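Long-range contacts in glucose-binding protein (Thermus thermophilus HB27, PDB 2B3F), which binds glucose and galactose, and probably serves as the sugar-capturing component of a binding-protein-dependent transport system: residues Leu3-Trp8 and Pro60-Val65; Arg80-Ser85 and Leu282-Lys287; Gly68-Gly73 and Ala352-Met357; Ala10-Pro15 and Leu222-Ala227. All coordinates share one frame; numbering follows the deposited sequence.

From the N terminus, the chain forms strands 2-7, 32-37 and 62-66, and contact 1 closes the first loop by pairing residues 3-8 with 60-65 in parallel. Inside that loop, residues 10-15 open contact 4, which closes only at 222-227; the two therefore cross, and both reach the bound galactose. Just past strand 62-66, residues 68-73 open contact 3, whose partner, 352-357, comes near the C terminus. Nested within that wide loop, contact 2 joins 80-85 to 282-287. Contact 4 crosses contacts 2 and 3 as well. Contacts 1 and 2 touch, tying two loops to the N-terminal sheet, contact 3 brings two helix starts together, and contact 4 spans the sugar cleft.

Contact 1: residues Leu3-Trp8 and Pro60-Val65; sequences LEIFSW and PDTFQV. With GAL (beta-D-galactopyranose), chain G.
Asp61 OD2 is gripped by two nitrogens. The backbone N of Glu4 donates to it over 2.8 Å, arriving on the anti side of the carboxylate and tilted from its plane, and Asn288 ND2 supplies the second bond. Beyond this start the backbones pair directly: Phe6 N donates to Thr62 O, and Gln64 N to Phe6 O at 2.8 Å. On the face bearing Phe6 and Phe63, Pro60 CG packs 3.7 Å from Phe6 CB, while Trp295 of helix 289-299 lies against Ile5 and Thr62 on the other face. Where the backbone bonding ends, a side chain continues it. With CG anti to the backbone N (chi1 -178°) and the rest extended, Gln64 brings OE1 to Trp8 N, 2.9 Å away and nearly straight at 171°. The same amide stacks over one face of the indole, NE2 lying 3.3 Å from Trp8 CZ2, and its bond to Asp278 OD1 helps fix the flip. Backed in this way, Trp8 points NE1 at galactose O5, 3.3 Å off. Strand 2-7 thus runs between parallel 32-37 and 62-66, and antiparallel 272-280 flanks 62-66 beyond, the order of a type II periplasmic binding protein lobe.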
# COMPACT_ATOMS: atom_id res chain seq x y z
N LEU A 3 -22.06 -14.60 -3.35
CA LEU A 3 -21.34 -13.35 -3.18
C LEU A 3 -19.95 -13.53 -3.78
O LEU A 3 -19.21 -14.40 -3.36
CB LEU A 3 -21.20 -12.97 -1.72
CG LEU A 3 -20.30 -11.75 -1.47
CD1 LEU A 3 -20.94 -10.45 -1.95
CD2 LEU A 3 -19.92 -11.67 -0.00
N GLU A 4 -19.63 -12.70 -4.76
CA GLU A 4 -18.35 -12.76 -5.46
C GLU A 4 -17.49 -11.56 -5.02
O GLU A 4 -17.81 -10.43 -5.34
CB GLU A 4 -18.55 -12.75 -6.96
CG GLU A 4 -17.24 -12.89 -7.72
CD GLU A 4 -17.41 -12.79 -9.20
OE1 GLU A 4 -18.28 -12.03 -9.66
OE2 GLU A 4 -16.63 -13.45 -9.93
N ILE A 5 -16.40 -11.87 -4.33
CA ILE A 5 -15.50 -10.87 -3.76
C ILE A 5 -14.23 -10.88 -4.60
O ILE A 5 -13.56 -11.90 -4.66
CB ILE A 5 -15.10 -11.20 -2.33
CG1 ILE A 5 -16.33 -11.26 -1.40
CG2 ILE A 5 -14.12 -10.17 -1.80
CD1 ILE A 5 -16.05 -11.91 -0.09
N PHE A 6 -13.91 -9.73 -5.18
CA PHE A 6 -12.77 -9.58 -6.08
C PHE A 6 -11.64 -8.86 -5.33
O PHE A 6 -11.85 -7.83 -4.70
CB PHE A 6 -13.23 -8.82 -7.32
CG PHE A 6 -12.21 -8.72 -8.44
CD1 PHE A 6 -12.36 -9.49 -9.59
CD2 PHE A 6 -11.17 -7.81 -8.37
CE1 PHE A 6 -11.43 -9.39 -10.64
CE2 PHE A 6 -10.26 -7.69 -9.44
CZ PHE A 6 -10.41 -8.49 -10.56
N SER A 7 -10.43 -9.41 -5.37
CA SER A 7 -9.30 -8.83 -4.66
C SER A 7 -8.00 -9.39 -5.24
O SER A 7 -8.02 -10.25 -6.14
CB SER A 7 -9.35 -9.15 -3.15
OG SER A 7 -8.90 -10.47 -2.85
N TRP A 8 -6.88 -8.92 -4.70
CA TRP A 8 -5.59 -9.54 -5.01
C TRP A 8 -4.96 -10.24 -3.82
O TRP A 8 -3.73 -10.46 -3.77
CB TRP A 8 -4.64 -8.55 -5.69
CG TRP A 8 -4.20 -7.35 -4.97
CD1 TRP A 8 -3.07 -7.20 -4.21
CD2 TRP A 8 -4.79 -6.04 -5.06
NE1 TRP A 8 -2.94 -5.89 -3.79
CE2 TRP A 8 -3.98 -5.16 -4.31
CE3 TRP A 8 -5.92 -5.54 -5.70
CZ2 TRP A 8 -4.28 -3.80 -4.18
CZ3 TRP A 8 -6.22 -4.20 -5.56
CH2 TRP A 8 -5.41 -3.35 -4.81
N PRO A 60 -17.96 -7.69 -10.55
CA PRO A 60 -18.09 -8.57 -9.41
C PRO A 60 -19.04 -7.90 -8.41
O PRO A 60 -19.42 -6.76 -8.61
CB PRO A 60 -16.66 -8.65 -8.87
CG PRO A 60 -16.08 -7.35 -9.22
CD PRO A 60 -16.67 -6.97 -10.54
N ASP A 61 -19.41 -8.60 -7.35
CA ASP A 61 -20.31 -8.00 -6.35
C ASP A 61 -19.65 -6.86 -5.58
O ASP A 61 -20.30 -5.92 -5.15
CB ASP A 61 -20.86 -9.06 -5.42
CG ASP A 61 -21.79 -10.01 -6.13
OD1 ASP A 61 -22.52 -9.53 -7.03
OD2 ASP A 61 -21.78 -11.22 -5.82
N THR A 62 -18.33 -6.96 -5.41
CA THR A 62 -17.54 -5.95 -4.74
C THR A 62 -16.08 -6.22 -5.10
O THR A 62 -15.72 -7.37 -5.43
CB THR A 62 -17.74 -6.00 -3.20
OG1 THR A 62 -17.09 -4.89 -2.58
CG2 THR A 62 -17.23 -7.33 -2.60
N PHE A 63 -15.27 -5.17 -5.08
CA PHE A 63 -13.85 -5.34 -5.41
C PHE A 63 -12.95 -4.50 -4.52
O PHE A 63 -13.29 -3.37 -4.10
CB PHE A 63 -13.58 -5.08 -6.89
CG PHE A 63 -13.92 -3.69 -7.35
CD1 PHE A 63 -13.04 -2.62 -7.17
CD2 PHE A 63 -15.10 -3.46 -8.04
CE1 PHE A 63 -13.35 -1.34 -7.62
CE2 PHE A 63 -15.42 -2.19 -8.50
CZ PHE A 63 -14.54 -1.13 -8.31
N GLN A 64 -11.81 -5.08 -4.19
CA GLN A 64 -10.78 -4.37 -3.47
C GLN A 64 -10.31 -3.15 -4.27
O GLN A 64 -10.00 -3.23 -5.46
CB GLN A 64 -9.59 -5.30 -3.23
CG GLN A 64 -8.48 -4.69 -2.44
CD GLN A 64 -7.23 -5.60 -2.37
OE1 GLN A 64 -7.27 -6.74 -2.81
NE2 GLN A 64 -6.14 -5.08 -1.83
N VAL A 65 -10.29 -2.01 -3.61
CA VAL A 65 -9.91 -0.76 -4.25
C VAL A 65 -9.32 0.19 -3.23
O VAL A 65 -9.74 0.27 -2.08
CB VAL A 65 -11.12 -0.12 -4.97
CG1 VAL A 65 -12.26 0.16 -4.00
CG2 VAL A 65 -10.71 1.13 -5.77
C1 GAL G . -1.27 -3.08 -1.68
C2 GAL G . -2.55 -3.48 -0.92
C3 GAL G . -2.25 -4.40 0.25
C4 GAL G . -1.40 -5.60 -0.19
C5 GAL G . -0.21 -5.07 -1.03
C6 GAL G . 0.73 -6.17 -1.56
O1 GAL G . -1.57 -2.29 -2.79
O2 GAL G . -3.23 -2.28 -0.50
O3 GAL G . -3.47 -4.87 0.82
O4 GAL G . -2.24 -6.46 -0.91
O5 GAL G . -0.64 -4.29 -2.12
O6 GAL G . 0.11 -6.89 -2.58

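Contact 2: residues Arg80-Ser85 and Leu282-Lys287; sequences RMEDLS and LPKGAK
Glu82 N donates to Leu282 O at 2.8 Å, and Lys284 N to Arg80 O at 2.9 Å. These two bonds flank a single bridge in which Met81 faces Pro283, so that two loops are stitched together over a very short length. The tight part lies on the inner side. Met81 starts away from the partner loop, but bends at chi2 (-56°) and chi3 (-80°) fold the thioether back, leaving SD 3.9 Å from Pro283 CA and the methyl group by the proline ring; Phe63 and Trp75 pack round the same side chain. Beside it, Leu84 CD2 rests 3.9 Å from Leu282 CB, with Leu296 and Val114 adding to the apolar cluster. The loops themselves are organised by familiar turns: Pro283 to Ala286 forms a type II beta turn, with Gly285 at the position of positive phi, and Asp83 OD1 makes an Asx turn with Ser85 N at the start of helix 85-91. Toward solvent the joint becomes looser and wetter. Lys284, extended beyond CG, runs alongside the Arg80 carbonyl until CE lies 3.3 Å from Met81 O, and a water donates to that Met81 oxygen and accepts a weak bond from Lys284 NZ. Glu82 lays its carboxylate against Leu282, OE1 standing 3.6 Å from CD2, while OE2 forms a salt bridge with Arg289. One water joins Glu82 OE2 to Pro283 O, and another spans Arg80 O and Lys284 O.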
# COMPACT_ATOMS: atom_id res chain seq x y z
N ARG A 80 -19.92 4.07 -12.46
CA ARG A 80 -20.13 2.62 -12.36
C ARG A 80 -20.30 2.10 -10.93
O ARG A 80 -20.51 0.90 -10.75
CB ARG A 80 -18.96 1.87 -13.03
CG ARG A 80 -18.88 2.08 -14.52
CD ARG A 80 -20.10 1.53 -15.31
NE ARG A 80 -19.84 1.58 -16.76
CZ ARG A 80 -19.38 0.56 -17.48
NH1 ARG A 80 -19.12 -0.61 -16.92
NH2 ARG A 80 -19.16 0.69 -18.79
N MET A 81 -20.24 2.99 -9.95
CA MET A 81 -20.36 2.63 -8.55
C MET A 81 -21.60 3.27 -7.93
O MET A 81 -21.99 4.38 -8.33
CB MET A 81 -19.14 3.12 -7.76
CG MET A 81 -17.78 2.63 -8.25
SD MET A 81 -17.68 0.85 -8.33
CE MET A 81 -17.38 0.44 -6.63
N GLU A 82 -22.17 2.59 -6.94
CA GLU A 82 -23.28 3.16 -6.16
C GLU A 82 -22.78 4.07 -5.04
O GLU A 82 -21.76 3.80 -4.39
CB GLU A 82 -24.14 2.05 -5.54
CG GLU A 82 -24.94 1.26 -6.53
CD GLU A 82 -26.11 0.52 -5.88
OE1 GLU A 82 -26.63 1.04 -4.86
OE2 GLU A 82 -26.47 -0.55 -6.41
N ASP A 83 -23.53 5.14 -4.80
CA ASP A 83 -23.29 6.05 -3.70
C ASP A 83 -23.70 5.35 -2.41
O ASP A 83 -24.82 4.83 -2.31
CB ASP A 83 -24.14 7.31 -3.93
CG ASP A 83 -23.93 8.39 -2.90
OD1 ASP A 83 -23.16 8.23 -1.94
OD2 ASP A 83 -24.58 9.45 -3.06
N LEU A 84 -22.79 5.33 -1.44
CA LEU A 84 -22.97 4.63 -0.17
C LEU A 84 -23.35 5.56 0.99
O LEU A 84 -23.35 5.12 2.14
CB LEU A 84 -21.68 3.88 0.20
CG LEU A 84 -21.13 2.92 -0.87
CD1 LEU A 84 -19.84 2.27 -0.36
CD2 LEU A 84 -22.16 1.86 -1.20
N SER A 85 -23.67 6.82 0.70
CA SER A 85 -23.99 7.80 1.74
C SER A 85 -25.05 7.30 2.74
O SER A 85 -24.87 7.42 3.96
CB SER A 85 -24.43 9.13 1.10
OG SER A 85 -23.38 9.69 0.31
N LEU A 282 -19.65 -0.85 -3.93
CA LEU A 282 -20.81 -1.53 -4.48
C LEU A 282 -20.97 -1.14 -5.95
O LEU A 282 -21.53 -0.09 -6.26
CB LEU A 282 -22.06 -1.16 -3.68
CG LEU A 282 -23.35 -1.89 -4.08
CD1 LEU A 282 -23.20 -3.38 -3.85
CD2 LEU A 282 -24.52 -1.37 -3.27
N PRO A 283 -20.46 -1.98 -6.86
CA PRO A 283 -20.64 -1.70 -8.29
C PRO A 283 -22.11 -1.71 -8.68
O PRO A 283 -22.85 -2.59 -8.24
CB PRO A 283 -19.91 -2.87 -8.98
CG PRO A 283 -19.04 -3.46 -7.94
CD PRO A 283 -19.67 -3.20 -6.63
N LYS A 284 -22.51 -0.76 -9.53
CA LYS A 284 -23.81 -0.85 -10.20
C LYS A 284 -23.88 -2.13 -11.03
O LYS A 284 -22.89 -2.55 -11.66
CB LYS A 284 -24.03 0.35 -11.12
CG LYS A 284 -24.06 1.68 -10.41
CD LYS A 284 -24.41 2.78 -11.39
CE LYS A 284 -24.22 4.13 -10.79
NZ LYS A 284 -24.69 5.17 -11.73
N GLY A 285 -25.04 -2.77 -11.02
CA GLY A 285 -25.24 -3.98 -11.79
C GLY A 285 -24.76 -5.24 -11.10
O GLY A 285 -24.84 -6.32 -11.68
N ALA A 286 -24.26 -5.12 -9.87
CA ALA A 286 -23.88 -6.30 -9.11
C ALA A 286 -25.02 -7.32 -9.11
O ALA A 286 -26.18 -6.97 -8.91
CB ALA A 286 -23.53 -5.93 -7.71
N LYS A 287 -24.68 -8.58 -9.37
CA LYS A 287 -25.69 -9.62 -9.42
C LYS A 287 -26.27 -9.93 -8.03
O LYS A 287 -27.44 -10.31 -7.93
CB LYS A 287 -25.13 -10.89 -10.08
CG LYS A 287 -24.91 -10.74 -11.58
CD LYS A 287 -24.36 -12.00 -12.16
CE LYS A 287 -24.09 -11.89 -13.65
NZ LYS A 287 -23.31 -13.09 -14.11
O HOH W 1 -20.60 -1.44 -12.19
O HOH W 2 -23.14 6.75 -9.52
O HOH W 3 -19.62 2.02 -4.16
O HOH W 4 -25.36 -2.82 -7.29
O HOH W 5 -27.21 -1.03 -9.23

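Contact 3: residues Gly68-Gly73 and Ala352-Met357; sequences GMELIG and APESFM
Two helix starts meet here, the first turn of helix 69-76, carrying Met69 and Glu70, and that of helix 354-370, entered through Ala352 and Pro353. The backbones come close where Met69 CB presses on the carbonyl carbon of Ala352, 3.3 Å away. A water then bridges the helices, donating to Met69 O at 2.9 Å and accepting from Glu354 N at the same distance. Deeper in, Glu70 swings CG to the far side from its backbone N (chi1 174°), which carries the chain past Glu354, whose OE2 lies 3.4 Å from Glu70 CG. The side chains cross obliquely, their carboxylate planes 30° apart, with Glu70 OE2 and Glu354 OE2 4.2 Å from each other. That like-charge approach is probably offset by Arg47, which forms salt bridges with both; Glu354 OE1 is hydrogen-bonded to Thr74 OG1. Glu70 OE1 also accepts from His66 ND1, and because His66 NE2 bonds the galactose, Glu70 acts as a second-shell residue. Met357 crosses it at about a right angle, its CE 3.5 Å from Glu70 OE1. With an alanine at Glu70, His66 ND1 would probably be left without its acceptor, its ring freer to turn, and Arg47 would keep only the Glu354 carboxylate of this pair. Helix 69-76 follows directly on strand 62-66, with Leu71 against Val65 and Trp112 of strand 110-115, while helix 354-370 leans through Phe356 on helix 373-387.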
# COMPACT_ATOMS: atom_id res chain seq x y z
N GLY A 68 -8.94 6.96 -2.26
CA GLY A 68 -8.27 8.13 -2.84
C GLY A 68 -8.46 8.18 -4.34
O GLY A 68 -9.49 7.74 -4.86
N MET A 69 -7.45 8.71 -5.04
CA MET A 69 -7.58 8.96 -6.47
C MET A 69 -7.72 7.71 -7.30
O MET A 69 -8.31 7.77 -8.35
CB MET A 69 -6.42 9.81 -6.97
CG MET A 69 -6.46 11.21 -6.44
SD MET A 69 -8.00 12.06 -6.91
CE MET A 69 -7.87 13.55 -5.95
N GLU A 70 -7.21 6.57 -6.83
CA GLU A 70 -7.42 5.31 -7.56
C GLU A 70 -8.91 5.03 -7.68
O GLU A 70 -9.41 4.74 -8.77
CB GLU A 70 -6.69 4.15 -6.86
CG GLU A 70 -6.95 2.77 -7.46
CD GLU A 70 -6.26 1.66 -6.69
OE1 GLU A 70 -5.03 1.86 -6.50
OE2 GLU A 70 -6.94 0.63 -6.27
N LEU A 71 -9.60 5.06 -6.55
CA LEU A 71 -11.05 4.85 -6.51
C LEU A 71 -11.78 5.88 -7.38
O LEU A 71 -12.59 5.54 -8.24
CB LEU A 71 -11.54 4.98 -5.08
CG LEU A 71 -13.04 5.04 -4.78
CD1 LEU A 71 -13.73 3.73 -5.14
CD2 LEU A 71 -13.21 5.37 -3.32
N ILE A 72 -11.49 7.15 -7.11
CA ILE A 72 -12.28 8.22 -7.70
C ILE A 72 -12.09 8.31 -9.21
O ILE A 72 -13.05 8.37 -9.97
CB ILE A 72 -11.97 9.58 -7.03
CG1 ILE A 72 -12.33 9.56 -5.53
CG2 ILE A 72 -12.71 10.72 -7.73
CD1 ILE A 72 -13.69 9.02 -5.18
N GLY A 73 -10.84 8.25 -9.65
CA GLY A 73 -10.50 8.55 -11.03
C GLY A 73 -10.79 7.44 -12.02
O GLY A 73 -10.64 7.65 -13.23
N ALA A 352 -2.73 9.80 -6.65
CA ALA A 352 -2.77 9.96 -8.10
C ALA A 352 -3.73 9.00 -8.75
O ALA A 352 -3.87 7.85 -8.32
CB ALA A 352 -1.37 9.73 -8.69
N PRO A 353 -4.37 9.43 -9.84
CA PRO A 353 -5.27 8.52 -10.53
C PRO A 353 -4.54 7.38 -11.22
O PRO A 353 -3.34 7.49 -11.46
CB PRO A 353 -5.93 9.42 -11.57
CG PRO A 353 -4.95 10.48 -11.82
CD PRO A 353 -4.25 10.73 -10.51
N GLU A 354 -5.27 6.31 -11.52
CA GLU A 354 -4.69 5.16 -12.22
C GLU A 354 -4.02 5.52 -13.56
O GLU A 354 -3.06 4.87 -13.96
CB GLU A 354 -5.75 4.07 -12.42
CG GLU A 354 -6.15 3.40 -11.07
CD GLU A 354 -6.93 2.10 -11.22
OE1 GLU A 354 -7.84 2.05 -12.08
OE2 GLU A 354 -6.63 1.12 -10.45
N SER A 355 -4.53 6.55 -14.23
CA SER A 355 -3.95 7.04 -15.49
C SER A 355 -2.46 7.35 -15.31
O SER A 355 -1.64 7.02 -16.17
CB SER A 355 -4.69 8.29 -15.95
OG SER A 355 -4.62 9.33 -15.01
N PHE A 356 -2.13 7.97 -14.18
CA PHE A 356 -0.74 8.26 -13.86
C PHE A 356 -0.04 7.03 -13.25
O PHE A 356 1.06 6.68 -13.67
CB PHE A 356 -0.67 9.43 -12.88
CG PHE A 356 0.73 9.85 -12.56
CD1 PHE A 356 1.37 10.83 -13.30
CD2 PHE A 356 1.43 9.23 -11.55
CE1 PHE A 356 2.66 11.20 -13.01
CE2 PHE A 356 2.74 9.59 -11.26
CZ PHE A 356 3.35 10.57 -12.02
N MET A 357 -0.67 6.40 -12.25
CA MET A 357 -0.07 5.21 -11.60
C MET A 357 0.38 4.15 -12.59
O MET A 357 1.46 3.57 -12.45
CB MET A 357 -1.05 4.53 -10.64
CG MET A 357 -1.49 5.38 -9.47
SD MET A 357 -2.89 4.63 -8.58
CE MET A 357 -2.13 3.11 -8.02
O HOH W 6 -8.12 6.38 -10.93
O HOH W 7 -7.45 7.35 -14.11

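Contact 4: residues Ala10-Pro15 and Leu222-Ala227; sequences AGDEGP and LSWQQA. With GAL (beta-D-galactopyranose), chain G.
Before Asp12 and Glu13 meet helix 224-233 directly, Ala10 reaches it through a water that donates to its carbonyl O and accepts weakly from Gln225 NE2. The chain then enters a short 3-10 segment. Asp12 comes next: its CG lies between the backbone N and the carbonyl carbon (chi1 60°), which aims OD1 at Gln225. NE2 of Gln225 donates to Asp12 OD1 over 2.8 Å at 172°, in its own amide plane and on the syn side of a carboxylate turned steeply against it. That amide also lies over one face of its neighbour Trp224, with CD of Gln225 at the rim. Glu13 follows, bent at chi2, and its carboxylate stands perpendicular to the Trp224 ring. The indole offers NE1 in the ring plane to Glu13 OE1 at 3.0 Å, meeting that oxygen from above the carboxylate plane. OE1 also accepts from galactose O6 at 2.7 Å, while OE2 takes O4 at 2.8 Å. Every bond from sugar or indole thus helps fix the rotation of the carboxylate. A leucine in place of Glu13 would probably leave Trp224 NE1 and the sugar hydroxyls O4 and O6 without these acceptors. Beyond Gly14, Pro15 opens helix 15-27 and touches helix 244-252, where Tyr248 flanks Asp12 and Gln225. Trp244 meets Trp224 edge-to-face, and helix 224-233 leads on to strand 238-240 of the second sheet, across the cleft from strand 2-7.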
# COMPACT_ATOMS: atom_id res chain seq x y z
N ALA A 10 -4.33 -13.17 -2.77
CA ALA A 10 -4.08 -14.57 -3.08
C ALA A 10 -2.93 -15.11 -2.24
O ALA A 10 -2.10 -14.37 -1.70
CB ALA A 10 -3.74 -14.69 -4.55
N GLY A 11 -2.87 -16.44 -2.16
CA GLY A 11 -1.76 -17.09 -1.53
C GLY A 11 -1.60 -16.66 -0.10
O GLY A 11 -2.59 -16.62 0.66
N ASP A 12 -0.38 -16.27 0.25
CA ASP A 12 -0.09 -15.95 1.63
C ASP A 12 -0.61 -14.56 2.01
O ASP A 12 -0.49 -14.17 3.16
CB ASP A 12 1.40 -16.10 1.98
CG ASP A 12 2.31 -15.21 1.16
OD1 ASP A 12 2.02 -13.99 0.99
OD2 ASP A 12 3.37 -15.73 0.69
N GLU A 13 -1.17 -13.83 1.05
CA GLU A 13 -1.89 -12.60 1.40
C GLU A 13 -3.32 -12.86 1.87
O GLU A 13 -3.99 -11.93 2.36
CB GLU A 13 -1.89 -11.63 0.22
CG GLU A 13 -0.48 -11.16 -0.19
CD GLU A 13 -0.45 -9.75 -0.72
OE1 GLU A 13 0.17 -9.51 -1.79
OE2 GLU A 13 -1.02 -8.86 -0.04
N GLY A 14 -3.80 -14.09 1.70
CA GLY A 14 -5.20 -14.43 1.96
C GLY A 14 -5.69 -14.61 3.39
O GLY A 14 -6.90 -14.54 3.59
N PRO A 15 -4.81 -14.96 4.36
CA PRO A 15 -5.35 -15.25 5.72
C PRO A 15 -6.36 -14.26 6.28
O PRO A 15 -7.43 -14.67 6.76
CB PRO A 15 -4.09 -15.30 6.58
CG PRO A 15 -3.05 -15.86 5.64
CD PRO A 15 -3.35 -15.21 4.31
N LEU A 222 11.55 -11.01 -8.75
CA LEU A 222 11.16 -11.43 -7.40
C LEU A 222 9.85 -10.79 -6.94
O LEU A 222 9.62 -9.62 -7.19
CB LEU A 222 12.23 -11.07 -6.37
CG LEU A 222 13.67 -11.56 -6.60
CD1 LEU A 222 14.49 -11.23 -5.35
CD2 LEU A 222 13.74 -13.01 -6.94
N SER A 223 9.02 -11.57 -6.27
CA SER A 223 7.86 -11.02 -5.57
C SER A 223 8.25 -10.18 -4.35
O SER A 223 9.36 -10.27 -3.83
CB SER A 223 6.94 -12.16 -5.14
OG SER A 223 7.54 -12.85 -4.08
N TRP A 224 7.30 -9.40 -3.81
CA TRP A 224 7.59 -8.68 -2.58
C TRP A 224 7.91 -9.64 -1.44
O TRP A 224 8.79 -9.33 -0.66
CB TRP A 224 6.48 -7.69 -2.21
CG TRP A 224 5.20 -8.29 -1.68
CD1 TRP A 224 4.06 -8.55 -2.37
CD2 TRP A 224 4.93 -8.66 -0.32
NE1 TRP A 224 3.09 -9.05 -1.53
CE2 TRP A 224 3.61 -9.16 -0.27
CE3 TRP A 224 5.69 -8.65 0.86
CZ2 TRP A 224 3.04 -9.62 0.91
CZ3 TRP A 224 5.12 -9.13 2.02
CH2 TRP A 224 3.81 -9.60 2.04
N GLN A 225 7.24 -10.79 -1.37
CA GLN A 225 7.51 -11.77 -0.31
C GLN A 225 8.94 -12.32 -0.43
O GLN A 225 9.64 -12.45 0.55
CB GLN A 225 6.53 -12.91 -0.34
CG GLN A 225 5.06 -12.51 -0.09
CD GLN A 225 4.26 -12.29 -1.35
OE1 GLN A 225 4.78 -11.79 -2.37
NE2 GLN A 225 2.97 -12.67 -1.31
N GLN A 226 9.36 -12.60 -1.66
CA GLN A 226 10.74 -13.09 -1.88
C GLN A 226 11.79 -12.08 -1.46
O GLN A 226 12.85 -12.44 -0.97
CB GLN A 226 10.94 -13.49 -3.34
CG GLN A 226 10.26 -14.78 -3.67
CD GLN A 226 10.48 -15.22 -5.09
OE1 GLN A 226 10.19 -14.48 -6.04
NE2 GLN A 226 11.01 -16.43 -5.25
N ALA A 227 11.51 -10.79 -1.68
CA ALA A 227 12.42 -9.75 -1.23
C ALA A 227 12.47 -9.69 0.33
O ALA A 227 13.53 -9.52 0.92
CB ALA A 227 12.02 -8.41 -1.81
C1 GAL G . -1.27 -3.08 -1.68
C2 GAL G . -2.55 -3.48 -0.92
C3 GAL G . -2.25 -4.40 0.25
C4 GAL G . -1.40 -5.60 -0.19
C5 GAL G . -0.21 -5.07 -1.03
C6 GAL G . 0.73 -6.17 -1.56
O1 GAL G . -1.57 -2.29 -2.79
O2 GAL G . -3.23 -2.28 -0.50
O3 GAL G . -3.47 -4.87 0.82
O4 GAL G . -2.24 -6.46 -0.91
O5 GAL G . -0.64 -4.29 -2.12
O6 GAL G . 0.11 -6.89 -2.58
O HOH W 8 0.32 -13.76 -3.00